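Local coordinates for possible sortase-like protein (Corynebacterium diphtheriae, PDB 5UUS), which probably acts as a cysteine transpeptidase of the sortase family, a membrane-anchored enzyme expected to process surface proteins at their sorting signals, at residues V27-K32 with P216-N221; R43-Q48 with D52-I57; V168-I171 with P175-D178; A146-H151 with G185-M190. One frame throughout, in Å; residues are numbered along the deposited sequence.

Interaction 1: residues V27-K32 with P216-N221; sequences VNPRKK and PKNGDN
Pro29 and Asn28 of the N-terminal arm lie against Lys217 and Asn218 in a small surface contact, where the irregular lead-in to strand 40-45 passes the turn that follows strand 204-216. It is slight: 152 Å² is buried in all, and the nearest CA atoms, those of Pro29 and Asn218, are 6.6 Å apart. The proline is the apolar half. Its CG sits 4.1 Å from Lys217 CB, at the root of the lysine, while its CD lies 3.5 Å from Asn218 OD1. From CB the extended lysine chain leads away from the arm, and its NZ makes a salt bridge with Glu113 and a hydrogen bond to Thr114 O. Asn28 supplies the polar half. Its CG stands anti to the backbone N (chi1 -164°), which carries the amide out to the turn, and OD1 comes within 2.9 Å of Asn218 ND2. The two amides cross nearly at right angles, with planes 85° apart, and thus do not lie flat on each other. The other end of the Asn28 amide is tied to its own segment, ND2 donating to Pro29 O over 2.9 Å. That donor stands above the carbonyl plane, and the N-H...O angle of 135° makes the bond bent. Beyond the asparagine the turn is poorly ordered at Gly219 and Asp220. Lys31 adds a tie of its own, through NZ to Thr114 OG1. The arrangement is that of an N-terminal extension that touches the edge of the sortase beta-barrel beside the end of its last strand.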
loop_
_atom_site.group_PDB
_atom_site.type_symbol
_atom_site.label_atom_id
_atom_site.label_comp_id
_atom_site.label_asym_id
_atom_site.label_seq_id
_atom_site.Cartn_x
_atom_site.Cartn_y
_atom_site.Cartn_z
ATOM N N VAL A 27 -1.724 17.211 -24.428
ATOM C CA VAL A 27 -2.125 16.495 -23.226
ATOM C C VAL A 27 -1.178 15.322 -22.952
ATOM O O VAL A 27 -0.669 14.726 -23.867
ATOM C CB VAL A 27 -3.599 16.008 -23.396
ATOM C CG1 VAL A 27 -3.999 15.100 -22.288
ATOM C CG2 VAL A 27 -4.527 17.238 -23.503
ATOM N N ASN A 28 -0.937 15.022 -21.679
ATOM C CA ASN A 28 -0.015 13.975 -21.252
ATOM C C ASN A 28 -0.448 13.554 -19.863
ATOM O O ASN A 28 -1.099 14.320 -19.149
ATOM C CB ASN A 28 1.436 14.478 -21.222
ATOM C CG ASN A 28 2.447 13.362 -21.158
ATOM O OD1 ASN A 28 2.814 12.811 -22.188
ATOM N ND2 ASN A 28 2.922 13.023 -19.934
ATOM N N PRO A 29 -0.118 12.329 -19.481
ATOM C CA PRO A 29 -0.300 11.971 -18.069
ATOM C C PRO A 29 0.533 12.907 -17.179
ATOM O O PRO A 29 1.754 12.921 -17.283
ATOM C CB PRO A 29 0.202 10.524 -18.005
ATOM C CG PRO A 29 -0.049 9.986 -19.379
ATOM C CD PRO A 29 0.147 11.161 -20.340
ATOM N N ARG A 30 -0.137 13.694 -16.335
ATOM C CA ARG A 30 0.499 14.723 -15.493
ATOM C C ARG A 30 -0.211 14.775 -14.152
ATOM O O ARG A 30 -1.390 14.472 -14.095
ATOM C CB ARG A 30 0.409 16.095 -16.141
ATOM C CG ARG A 30 1.174 16.209 -17.449
ATOM C CD ARG A 30 0.874 17.560 -18.133
ATOM N NE ARG A 30 1.626 17.617 -19.380
ATOM C CZ ARG A 30 1.185 18.156 -20.508
ATOM N NH1 ARG A 30 -0.014 18.747 -20.554
ATOM N NH2 ARG A 30 1.965 18.103 -21.585
ATOM N N LYS A 31 0.475 15.172 -13.085
ATOM C CA LYS A 31 -0.216 15.271 -11.804
ATOM C C LYS A 31 0.443 16.341 -10.964
ATOM O O LYS A 31 1.590 16.704 -11.209
ATOM C CB LYS A 31 -0.197 13.921 -11.073
ATOM C CG LYS A 31 1.167 13.581 -10.506
ATOM C CD LYS A 31 1.158 12.180 -9.866
ATOM C CE LYS A 31 2.539 11.789 -9.426
ATOM N NZ LYS A 31 2.674 10.291 -9.202
ATOM N N LYS A 32 -0.277 16.857 -9.977
ATOM C CA LYS A 32 0.346 17.780 -9.030
ATOM C C LYS A 32 1.343 17.027 -8.153
ATOM O O LYS A 32 1.157 15.838 -7.871
ATOM C CB LYS A 32 -0.712 18.460 -8.158
ATOM C CG LYS A 32 -1.924 18.881 -8.904
ATOM C CD LYS A 32 -2.935 19.555 -7.974
ATOM C CE LYS A 32 -4.127 20.046 -8.769
ATOM N NZ LYS A 32 -5.168 20.663 -7.900
ATOM N N PRO A 216 6.171 4.687 -15.344
ATOM C CA PRO A 216 5.302 5.772 -15.819
ATOM C C PRO A 216 4.267 5.309 -16.839
ATOM O O PRO A 216 4.504 4.359 -17.564
ATOM C CB PRO A 216 6.288 6.755 -16.462
ATOM C CG PRO A 216 7.378 5.842 -17.009
ATOM C CD PRO A 216 7.519 4.754 -15.938
ATOM N N LYS A 217 3.128 5.989 -16.877
ATOM C CA LYS A 217 2.135 5.774 -17.909
ATOM C C LYS A 217 2.641 6.365 -19.229
ATOM O O LYS A 217 3.780 6.804 -19.296
ATOM C CB LYS A 217 0.811 6.436 -17.528
ATOM C CG LYS A 217 0.103 5.844 -16.329
ATOM C CD LYS A 217 -1.222 6.505 -16.128
ATOM C CE LYS A 217 -2.101 5.617 -15.262
ATOM N NZ LYS A 217 -3.381 6.263 -14.928
ATOM N N ASN A 218 1.740 6.414 -20.217
ATOM C CA ASN A 218 1.927 6.908 -21.593
ATOM C C ASN A 218 2.282 5.712 -22.469
ATOM O O ASN A 218 3.444 5.384 -22.688
ATOM C CB ASN A 218 2.983 8.013 -21.694
ATOM C CG ASN A 218 2.550 9.155 -22.595
ATOM O OD1 ASN A 218 1.389 9.215 -23.015
ATOM N ND2 ASN A 218 3.480 10.075 -22.892
ATOM N N GLY A 219 1.239 5.056 -22.955
ATOM C CA GLY A 219 1.359 3.719 -23.489
ATOM C C GLY A 219 0.317 2.892 -22.766
ATOM O O GLY A 219 -0.033 3.195 -21.620
ATOM N N ASP A 220 -0.177 1.852 -23.428
ATOM C CA ASP A 220 -1.283 1.051 -22.912
ATOM C C ASP A 220 -0.846 0.050 -21.834
ATOM O O ASP A 220 -1.674 -0.691 -21.316
ATOM C CB ASP A 220 -1.962 0.305 -24.067
ATOM C CG ASP A 220 -1.908 1.088 -25.382
ATOM O OD1 ASP A 220 -1.959 2.337 -25.334
ATOM O OD2 ASP A 220 -1.809 0.457 -26.465
ATOM N N ASN A 221 0.446 0.059 -21.498
ATOM C CA ASN A 221 1.025 -0.933 -20.590
ATOM C C ASN A 221 0.618 -0.749 -19.121
ATOM O O ASN A 221 1.188 0.054 -18.400
ATOM C CB ASN A 221 2.560 -0.924 -20.697
ATOM C CG ASN A 221 3.073 -1.545 -21.998
ATOM O OD1 ASN A 221 2.434 -2.423 -22.581
ATOM N ND2 ASN A 221 4.239 -1.092 -22.449
#

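Interaction 2: residues R43-Q48 with D52-I57; sequences RMYIPQ and DFQFAI
Met44 and Phe55 form the hydrogen-bonded antiparallel pair of this hairpin and satisfy each other's backbone groups. Met44 N donates to Phe55 O over 2.8 Å, nearly straight at 167°, and Phe55 N returns a bond of 3.1 Å to Met44 O. Each carbonyl also receives a CA-H...O contact: Arg43 CA is 3.3 Å from Phe55 O, and Gln54 CA is 3.2 Å from Met44 O. On the face bearing Arg43, Tyr45 and Gln54, the side chains run alongside one another. The glutamine amide lies alongside both neighbours, NE2 3.6 Å from Arg43 CD and OE1 3.8 Å from Tyr45 CE2. The tyrosine OH is hydrogen-bonded to Glu113. The opposite face is apolar. Met44 CB lies 3.8 Å from Ile57 CD1, and chi1 of 62° lays CG beside the same methyl, the two chains crossing at about a right angle. Toward the turn, Ile46 CG1 lies 3.7 Å from Phe53 CE2, and Phe49 meets the Phe53 ring edge-to-face. Strand 40-45 pairs on its other side with strand 109-114, where Arg43 and Tyr45 make backbone bonds to Glu113 and Val111, while Ile57 packs on Phe85 and Val87 of strand 83-88.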
loop_
_atom_site.group_PDB
_atom_site.type_symbol
_atom_site.label_atom_id
_atom_site.label_comp_id
_atom_site.label_asym_id
_atom_site.label_seq_id
_atom_site.Cartn_x
_atom_site.Cartn_y
_atom_site.Cartn_z
ATOM N N ARG A 43 -5.838 5.361 -7.555
ATOM C CA ARG A 43 -6.793 4.281 -7.568
ATOM C C ARG A 43 -6.079 2.991 -7.200
ATOM O O ARG A 43 -4.970 2.747 -7.668
ATOM C CB ARG A 43 -7.444 4.165 -8.932
ATOM C CG ARG A 43 -8.494 3.103 -9.006
ATOM C CD ARG A 43 -9.171 3.134 -10.360
ATOM N NE ARG A 43 -9.857 4.394 -10.614
ATOM C CZ ARG A 43 -9.872 5.004 -11.794
ATOM N NH1 ARG A 43 -9.211 4.479 -12.821
ATOM N NH2 ARG A 43 -10.532 6.148 -11.944
ATOM N N MET A 44 -6.708 2.163 -6.366
ATOM C CA MET A 44 -6.076 0.886 -6.011
ATOM C C MET A 44 -6.923 -0.315 -6.404
ATOM O O MET A 44 -8.151 -0.268 -6.353
ATOM C CB MET A 44 -5.743 0.815 -4.506
ATOM C CG MET A 44 -6.937 0.900 -3.550
ATOM S SD MET A 44 -6.403 0.667 -1.813
ATOM C CE MET A 44 -6.041 -1.081 -1.769
ATOM N N TYR A 45 -6.232 -1.376 -6.810
ATOM C CA TYR A 45 -6.840 -2.635 -7.195
ATOM C C TYR A 45 -6.200 -3.787 -6.400
ATOM O O TYR A 45 -4.984 -3.814 -6.189
ATOM C CB TYR A 45 -6.652 -2.925 -8.686
ATOM C CG TYR A 45 -6.944 -1.809 -9.650
ATOM C CD1 TYR A 45 -6.076 -0.729 -9.783
ATOM C CD2 TYR A 45 -8.037 -1.879 -10.494
ATOM C CE1 TYR A 45 -6.333 0.284 -10.712
ATOM C CE2 TYR A 45 -8.304 -0.871 -11.420
ATOM C CZ TYR A 45 -7.443 0.203 -11.519
ATOM O OH TYR A 45 -7.696 1.196 -12.438
ATOM N N ILE A 46 -7.018 -4.757 -6.015
ATOM C CA ILE A 46 -6.513 -5.988 -5.411
ATOM C C ILE A 46 -7.085 -7.156 -6.206
ATOM O O ILE A 46 -8.211 -7.580 -5.938
ATOM C CB ILE A 46 -6.907 -6.096 -3.931
ATOM C CG1 ILE A 46 -6.433 -4.845 -3.176
ATOM C CG2 ILE A 46 -6.344 -7.390 -3.331
ATOM C CD1 ILE A 46 -6.612 -4.908 -1.652
ATOM N N PRO A 47 -6.326 -7.658 -7.203
ATOM C CA PRO A 47 -6.816 -8.653 -8.171
ATOM C C PRO A 47 -7.306 -9.931 -7.479
ATOM O O PRO A 47 -8.250 -10.561 -7.938
ATOM C CB PRO A 47 -5.590 -8.919 -9.053
ATOM C CG PRO A 47 -4.771 -7.651 -8.934
ATOM C CD PRO A 47 -4.955 -7.211 -7.512
ATOM N N GLN A 48 -6.704 -10.275 -6.347
ATOM C CA GLN A 48 -7.136 -11.446 -5.600
ATOM C C GLN A 48 -8.555 -11.242 -5.079
ATOM O O GLN A 48 -9.251 -12.204 -4.806
ATOM C CB GLN A 48 -6.175 -11.754 -4.446
ATOM C CG GLN A 48 -6.316 -13.179 -3.906
ATOM C CD GLN A 48 -6.129 -14.221 -4.994
ATOM O OE1 GLN A 48 -5.107 -14.232 -5.679
ATOM N NE2 GLN A 48 -7.130 -15.080 -5.183
ATOM N N ASP A 52 -13.703 -6.374 -9.997
ATOM C CA ASP A 52 -14.600 -5.301 -9.601
ATOM C C ASP A 52 -14.063 -4.515 -8.397
ATOM O O ASP A 52 -14.535 -3.411 -8.101
ATOM C CB ASP A 52 -15.989 -5.869 -9.300
ATOM C CG ASP A 52 -16.668 -6.426 -10.541
ATOM O OD1 ASP A 52 -16.312 -5.993 -11.657
ATOM O OD2 ASP A 52 -17.560 -7.290 -10.398
ATOM N N PHE A 53 -13.068 -5.071 -7.707
ATOM C CA PHE A 53 -12.515 -4.391 -6.540
ATOM C C PHE A 53 -11.572 -3.276 -6.971
ATOM O O PHE A 53 -10.465 -3.532 -7.430
ATOM C CB PHE A 53 -11.777 -5.366 -5.616
ATOM C CG PHE A 53 -11.369 -4.756 -4.293
ATOM C CD1 PHE A 53 -12.143 -4.953 -3.154
ATOM C CD2 PHE A 53 -10.217 -3.984 -4.190
ATOM C CE1 PHE A 53 -11.775 -4.396 -1.943
ATOM C CE2 PHE A 53 -9.845 -3.418 -2.983
ATOM C CZ PHE A 53 -10.633 -3.626 -1.860
ATOM N N GLN A 54 -12.025 -2.039 -6.827
ATOM C CA GLN A 54 -11.176 -0.882 -7.083
ATOM C C GLN A 54 -11.739 0.297 -6.318
ATOM O O GLN A 54 -12.955 0.481 -6.215
ATOM C CB GLN A 54 -11.080 -0.567 -8.581
ATOM C CG GLN A 54 -12.381 -0.193 -9.220
ATOM C CD GLN A 54 -12.220 0.058 -10.695
ATOM O OE1 GLN A 54 -12.075 -0.879 -11.481
ATOM N NE2 GLN A 54 -12.219 1.329 -11.083
ATOM N N PHE A 55 -10.845 1.067 -5.737
ATOM C CA PHE A 55 -11.247 2.207 -4.950
ATOM C C PHE A 55 -10.370 3.390 -5.298
ATOM O O PHE A 55 -9.172 3.228 -5.459
ATOM C CB PHE A 55 -11.121 1.891 -3.477
ATOM C CG PHE A 55 -12.240 1.031 -2.954
ATOM C CD1 PHE A 55 -13.392 1.616 -2.453
ATOM C CD2 PHE A 55 -12.134 -0.356 -2.978
ATOM C CE1 PHE A 55 -14.434 0.828 -1.965
ATOM C CE2 PHE A 55 -13.175 -1.157 -2.503
ATOM C CZ PHE A 55 -14.316 -0.561 -1.999
ATOM N N ALA A 56 -10.974 4.564 -5.388
ATOM C CA ALA A 56 -10.224 5.798 -5.441
ATOM C C ALA A 56 -9.576 6.047 -4.082
ATOM O O ALA A 56 -10.137 5.718 -3.018
ATOM C CB ALA A 56 -11.133 6.968 -5.839
ATOM N N ILE A 57 -8.381 6.609 -4.111
ATOM C CA ILE A 57 -7.736 7.003 -2.883
ATOM C C ILE A 57 -7.744 8.501 -2.784
ATOM O O ILE A 57 -7.370 9.180 -3.727
ATOM C CB ILE A 57 -6.314 6.466 -2.812
ATOM C CG1 ILE A 57 -6.345 4.932 -2.890
ATOM C CG2 ILE A 57 -5.630 6.941 -1.543
ATOM C CD1 ILE A 57 -4.969 4.311 -3.134
#

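Interaction 3: residues V168-I171 with P175-D178; sequences VSTI and PETD
Ser169 and Glu176 bring two parts of one loop together across a single backbone hydrogen bond, Glu176 N to Ser169 O at 2.8 Å. The donor stands above the carbonyl plane, 53° out of it, and the N-H...O angle is 152°. Packing is close around this bond. Ser169 CB lies 3.5 Å from Thr177 O, and its OG comes to 3.5 Å from Glu176 CA. Although the CB of Glu176 points away, a bend at chi2 (95°) swings the carboxylate back, putting OE2 3.4 Å from Thr170 CA and 3.6 Å from Thr170 CG2. Pro175 CB completes the inner side, 4.0 Å from Thr170 O. This side is backed by the barrel, with Thr170 on Phe161 and Ile206 and Pro175 on Asn84 and His208. Farther out the two backbones part, and Val168 and Asp178, at the far ends of the segments, are exposed and make no contact across. The 3-10 segment 168-171 is thus held to 175-178 by one backbone bond, with side-chain atoms packing round it. Glu176 OE2 is hydrogen-bonded to His208 NE2, and so acidic a neighbour would probably favour a protonated imidazole.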
loop_
_atom_site.group_PDB
_atom_site.type_symbol
_atom_site.label_atom_id
_atom_site.label_comp_id
_atom_site.label_asym_id
_atom_site.label_seq_id
_atom_site.Cartn_x
_atom_site.Cartn_y
_atom_site.Cartn_z
ATOM N N VAL A 168 1.572 4.900 16.077
ATOM C CA VAL A 168 1.817 5.795 14.946
ATOM C C VAL A 168 3.009 5.364 14.074
ATOM O O VAL A 168 3.067 5.723 12.901
ATOM C CB VAL A 168 2.044 7.251 15.418
ATOM C CG1 VAL A 168 0.861 7.724 16.265
ATOM C CG2 VAL A 168 3.332 7.371 16.203
ATOM N N SER A 169 3.918 4.545 14.613
ATOM C CA SER A 169 5.099 4.151 13.837
ATOM C C SER A 169 4.749 3.134 12.757
ATOM O O SER A 169 5.576 2.836 11.907
ATOM C CB SER A 169 6.213 3.589 14.740
ATOM O OG SER A 169 5.809 2.405 15.402
ATOM N N THR A 170 3.537 2.584 12.780
ATOM C CA THR A 170 3.100 1.739 11.667
ATOM C C THR A 170 3.130 2.454 10.316
ATOM O O THR A 170 3.243 1.796 9.283
ATOM C CB THR A 170 1.674 1.185 11.861
ATOM O OG1 THR A 170 0.761 2.254 12.114
ATOM C CG2 THR A 170 1.649 0.169 13.061
ATOM N N ILE A 171 3.010 3.781 10.324
ATOM C CA ILE A 171 3.026 4.549 9.064
ATOM C C ILE A 171 4.358 5.310 8.851
ATOM O O ILE A 171 4.483 6.085 7.898
ATOM C CB ILE A 171 1.829 5.559 8.989
ATOM C CG1 ILE A 171 1.978 6.681 10.010
ATOM C CG2 ILE A 171 0.473 4.855 9.234
ATOM C CD1 ILE A 171 0.890 7.755 9.894
ATOM N N PRO A 175 8.680 1.097 8.595
ATOM C CA PRO A 175 7.560 0.813 9.523
ATOM C C PRO A 175 7.991 0.229 10.869
ATOM O O PRO A 175 8.987 -0.497 10.946
ATOM C CB PRO A 175 6.679 -0.187 8.758
ATOM C CG PRO A 175 7.416 -0.555 7.509
ATOM C CD PRO A 175 8.519 0.453 7.281
ATOM N N GLU A 176 7.246 0.596 11.913
ATOM C CA GLU A 176 7.495 0.169 13.300
ATOM C C GLU A 176 8.916 0.449 13.786
ATOM O O GLU A 176 9.513 -0.355 14.511
ATOM C CB GLU A 176 7.164 -1.317 13.452
ATOM C CG GLU A 176 5.662 -1.578 13.253
ATOM C CD GLU A 176 5.332 -1.979 11.834
ATOM O OE1 GLU A 176 6.047 -2.850 11.266
ATOM O OE2 GLU A 176 4.362 -1.421 11.274
ATOM N N THR A 177 9.456 1.584 13.352
ATOM C CA THR A 177 10.733 2.107 13.839
ATOM C C THR A 177 10.594 3.585 14.110
ATOM O O THR A 177 9.578 4.182 13.786
ATOM C CB THR A 177 11.891 1.956 12.812
ATOM O OG1 THR A 177 11.733 2.931 11.755
ATOM C CG2 THR A 177 11.907 0.550 12.238
ATOM N N ASP A 178 11.662 4.186 14.623
ATOM C CA ASP A 178 11.704 5.628 14.859
ATOM C C ASP A 178 12.297 6.420 13.669
ATOM O O ASP A 178 12.676 7.590 13.821
ATOM C CB ASP A 178 12.523 5.920 16.127
ATOM C CG ASP A 178 13.982 5.418 16.030
ATOM O OD1 ASP A 178 14.313 4.653 15.093
ATOM O OD2 ASP A 178 14.805 5.778 16.906
#

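Interaction 4: residues A146-H151 with G185-M190; sequences AERITH and GMEGIM. With EDO (1,2-ethanediol), chain G.
Arg148 reaches from helix 143-151 to Gly185 and Glu187 and meets both with the end of its guanidinium group. NH1 and NH2 together grip the single acceptor Gly185 O, at 3.0 and 2.8 Å respectively, and the NH2 bond runs close to the direction of the C=O. Both bonds are bent at hydrogen, as expected when two nitrogens share one atom. NH2 also makes a salt bridge to Glu187 OE2 at 2.8 Å, approaching on the anti side of the carboxylate, whose plane is turned 75° from the guanidinium. The arginine chain leaves the helix with CG anti to the carbonyl carbon, runs extended through CD and then bends at chi3 (77°), which turns the planar group toward the 185-187 loop. Glu187 bends at chi2 (-64°) to meet it. The contact joins an outer helix of the sortase barrel to the loop entering strand 188-193, the strand that leads toward Cys195, the predicted thioester-forming residue. The second carboxylate oxygen, Glu187 OE1, accepts a hydrogen bond from Gln145 of the same helix. On the arginine, NH1 has a further salt bridge to Asp153, and NE donates in the guanidinium plane to O2 of an ethanediol, 3.1 Å away. That molecule, probably from the crystallisation liquor, is also hydrogen-bonded to Asp153 N.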
loop_
_atom_site.group_PDB
_atom_site.type_symbol
_atom_site.label_atom_id
_atom_site.label_comp_id
_atom_site.label_asym_id
_atom_site.label_seq_id
_atom_site.Cartn_x
_atom_site.Cartn_y
_atom_site.Cartn_z
ATOM N N ALA A 146 14.346 -10.335 -0.462
ATOM C CA ALA A 146 14.091 -11.466 0.425
ATOM C C ALA A 146 15.074 -11.486 1.590
ATOM O O ALA A 146 14.693 -11.827 2.727
ATOM C CB ALA A 146 14.152 -12.766 -0.342
ATOM N N GLU A 147 16.332 -11.129 1.325
ATOM C CA GLU A 147 17.330 -11.118 2.396
ATOM C C GLU A 147 17.047 -10.016 3.380
ATOM O O GLU A 147 17.113 -10.246 4.587
ATOM C CB GLU A 147 18.746 -10.968 1.855
ATOM C CG GLU A 147 19.223 -12.207 1.132
ATOM C CD GLU A 147 20.666 -12.097 0.660
ATOM O OE1 GLU A 147 21.441 -11.329 1.280
ATOM O OE2 GLU A 147 21.019 -12.776 -0.334
ATOM N N ARG A 148 16.732 -8.826 2.873
ATOM C CA ARG A 148 16.358 -7.709 3.747
ATOM C C ARG A 148 15.120 -8.012 4.603
ATOM O O ARG A 148 15.058 -7.648 5.770
ATOM C CB ARG A 148 16.100 -6.451 2.921
ATOM C CG ARG A 148 17.246 -6.036 2.036
ATOM C CD ARG A 148 16.948 -4.648 1.461
ATOM N NE ARG A 148 17.180 -3.626 2.480
ATOM C CZ ARG A 148 16.949 -2.324 2.329
ATOM N NH1 ARG A 148 17.243 -1.496 3.312
ATOM N NH2 ARG A 148 16.423 -1.850 1.206
ATOM N N ILE A 149 14.137 -8.682 4.008
ATOM C CA ILE A 149 12.928 -9.096 4.722
ATOM C C ILE A 149 13.232 -10.134 5.793
ATOM O O ILE A 149 12.617 -10.138 6.870
ATOM C CB ILE A 149 11.868 -9.657 3.738
ATOM C CG1 ILE A 149 11.282 -8.506 2.882
ATOM C CG2 ILE A 149 10.774 -10.451 4.481
ATOM C CD1 ILE A 149 10.539 -8.976 1.628
ATOM N N THR A 150 14.206 -10.998 5.524
ATOM C CA THR A 150 14.481 -12.089 6.464
ATOM C C THR A 150 15.494 -11.716 7.562
ATOM O O THR A 150 15.278 -12.059 8.722
ATOM C CB THR A 150 14.966 -13.342 5.726
ATOM O OG1 THR A 150 14.062 -13.638 4.658
ATOM C CG2 THR A 150 15.038 -14.567 6.696
ATOM N N HIS A 151 16.561 -10.993 7.211
ATOM C CA HIS A 151 17.690 -10.752 8.116
ATOM C C HIS A 151 18.154 -9.314 8.169
ATOM O O HIS A 151 19.134 -9.004 8.849
ATOM C CB HIS A 151 18.895 -11.598 7.700
ATOM C CG HIS A 151 18.622 -13.065 7.671
ATOM N ND1 HIS A 151 18.867 -13.844 6.562
ATOM C CD2 HIS A 151 18.138 -13.901 8.624
ATOM C CE1 HIS A 151 18.540 -15.097 6.829
ATOM N NE2 HIS A 151 18.095 -15.157 8.073
ATOM N N GLY A 185 18.076 4.320 0.964
ATOM C CA GLY A 185 18.315 2.906 1.188
ATOM C C GLY A 185 17.058 2.090 1.455
ATOM O O GLY A 185 17.111 0.860 1.529
ATOM N N MET A 186 15.918 2.762 1.591
ATOM C CA MET A 186 14.664 2.068 1.906
ATOM C C MET A 186 14.010 1.431 0.681
ATOM O O MET A 186 14.150 1.923 -0.437
ATOM C CB MET A 186 13.676 3.031 2.543
ATOM C CG MET A 186 14.098 3.550 3.906
ATOM S SD MET A 186 12.955 4.859 4.381
ATOM C CE MET A 186 13.600 5.210 6.005
ATOM N N GLU A 187 13.324 0.314 0.903
ATOM C CA GLU A 187 12.344 -0.191 -0.059
ATOM C C GLU A 187 11.112 0.715 -0.056
ATOM O O GLU A 187 10.926 1.532 0.838
ATOM C CB GLU A 187 11.928 -1.630 0.289
ATOM C CG GLU A 187 13.096 -2.604 0.354
ATOM C CD GLU A 187 13.797 -2.769 -1.004
ATOM O OE1 GLU A 187 13.110 -2.744 -2.054
ATOM O OE2 GLU A 187 15.031 -2.922 -1.007
ATOM N N GLY A 188 10.265 0.557 -1.059
ATOM C CA GLY A 188 8.961 1.157 -1.014
ATOM C C GLY A 188 8.033 0.227 -0.238
ATOM O O GLY A 188 7.905 -0.970 -0.545
ATOM N N ILE A 189 7.376 0.788 0.767
ATOM C CA ILE A 189 6.350 0.065 1.487
ATOM C C ILE A 189 4.985 0.688 1.248
ATOM O O ILE A 189 4.873 1.908 1.143
ATOM C CB ILE A 189 6.656 0.053 2.989
ATOM C CG1 ILE A 189 7.923 -0.768 3.221
ATOM C CG2 ILE A 189 5.465 -0.572 3.790
ATOM C CD1 ILE A 189 7.696 -2.262 3.110
ATOM N N MET A 190 3.947 -0.147 1.145
ATOM C CA MET A 190 2.589 0.366 1.219
ATOM C C MET A 190 1.913 -0.200 2.490
ATOM O O MET A 190 2.009 -1.400 2.785
ATOM C CB MET A 190 1.776 0.005 -0.025
ATOM C CG MET A 190 0.303 0.468 0.064
ATOM S SD MET A 190 -0.660 0.066 -1.410
ATOM C CE MET A 190 -2.279 0.714 -0.929
HETATM C C1 EDO G . 21.133 -3.065 5.098
HETATM O O1 EDO G . 21.887 -3.765 6.105
HETATM C C2 EDO G . 20.288 -4.033 4.258
HETATM O O2 EDO G . 19.017 -4.314 4.878
#

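In the fold
Interaction 1 closes a loop along the chain that encloses the other three, yet it sits at the periphery, about 21 Å from the chain centre and 32 Å, centre to centre, from interaction 3 on the opposite side. Interactions 2 and 4 reach the same sheet and touch inside the barrel, Met44 SD lying 4.2 Å from Met190 CE although their centres are 24 Å apart. Interaction 3, nested within the loop closed by interaction 4, meets it where Pro175 CG packs 4.2 Å from Ile189 CG2. Toward the predicted active site, the Phe55 side chain of interaction 2 is about 9 Å from that of His90; interactions 1, 3 and 4 lie away from it.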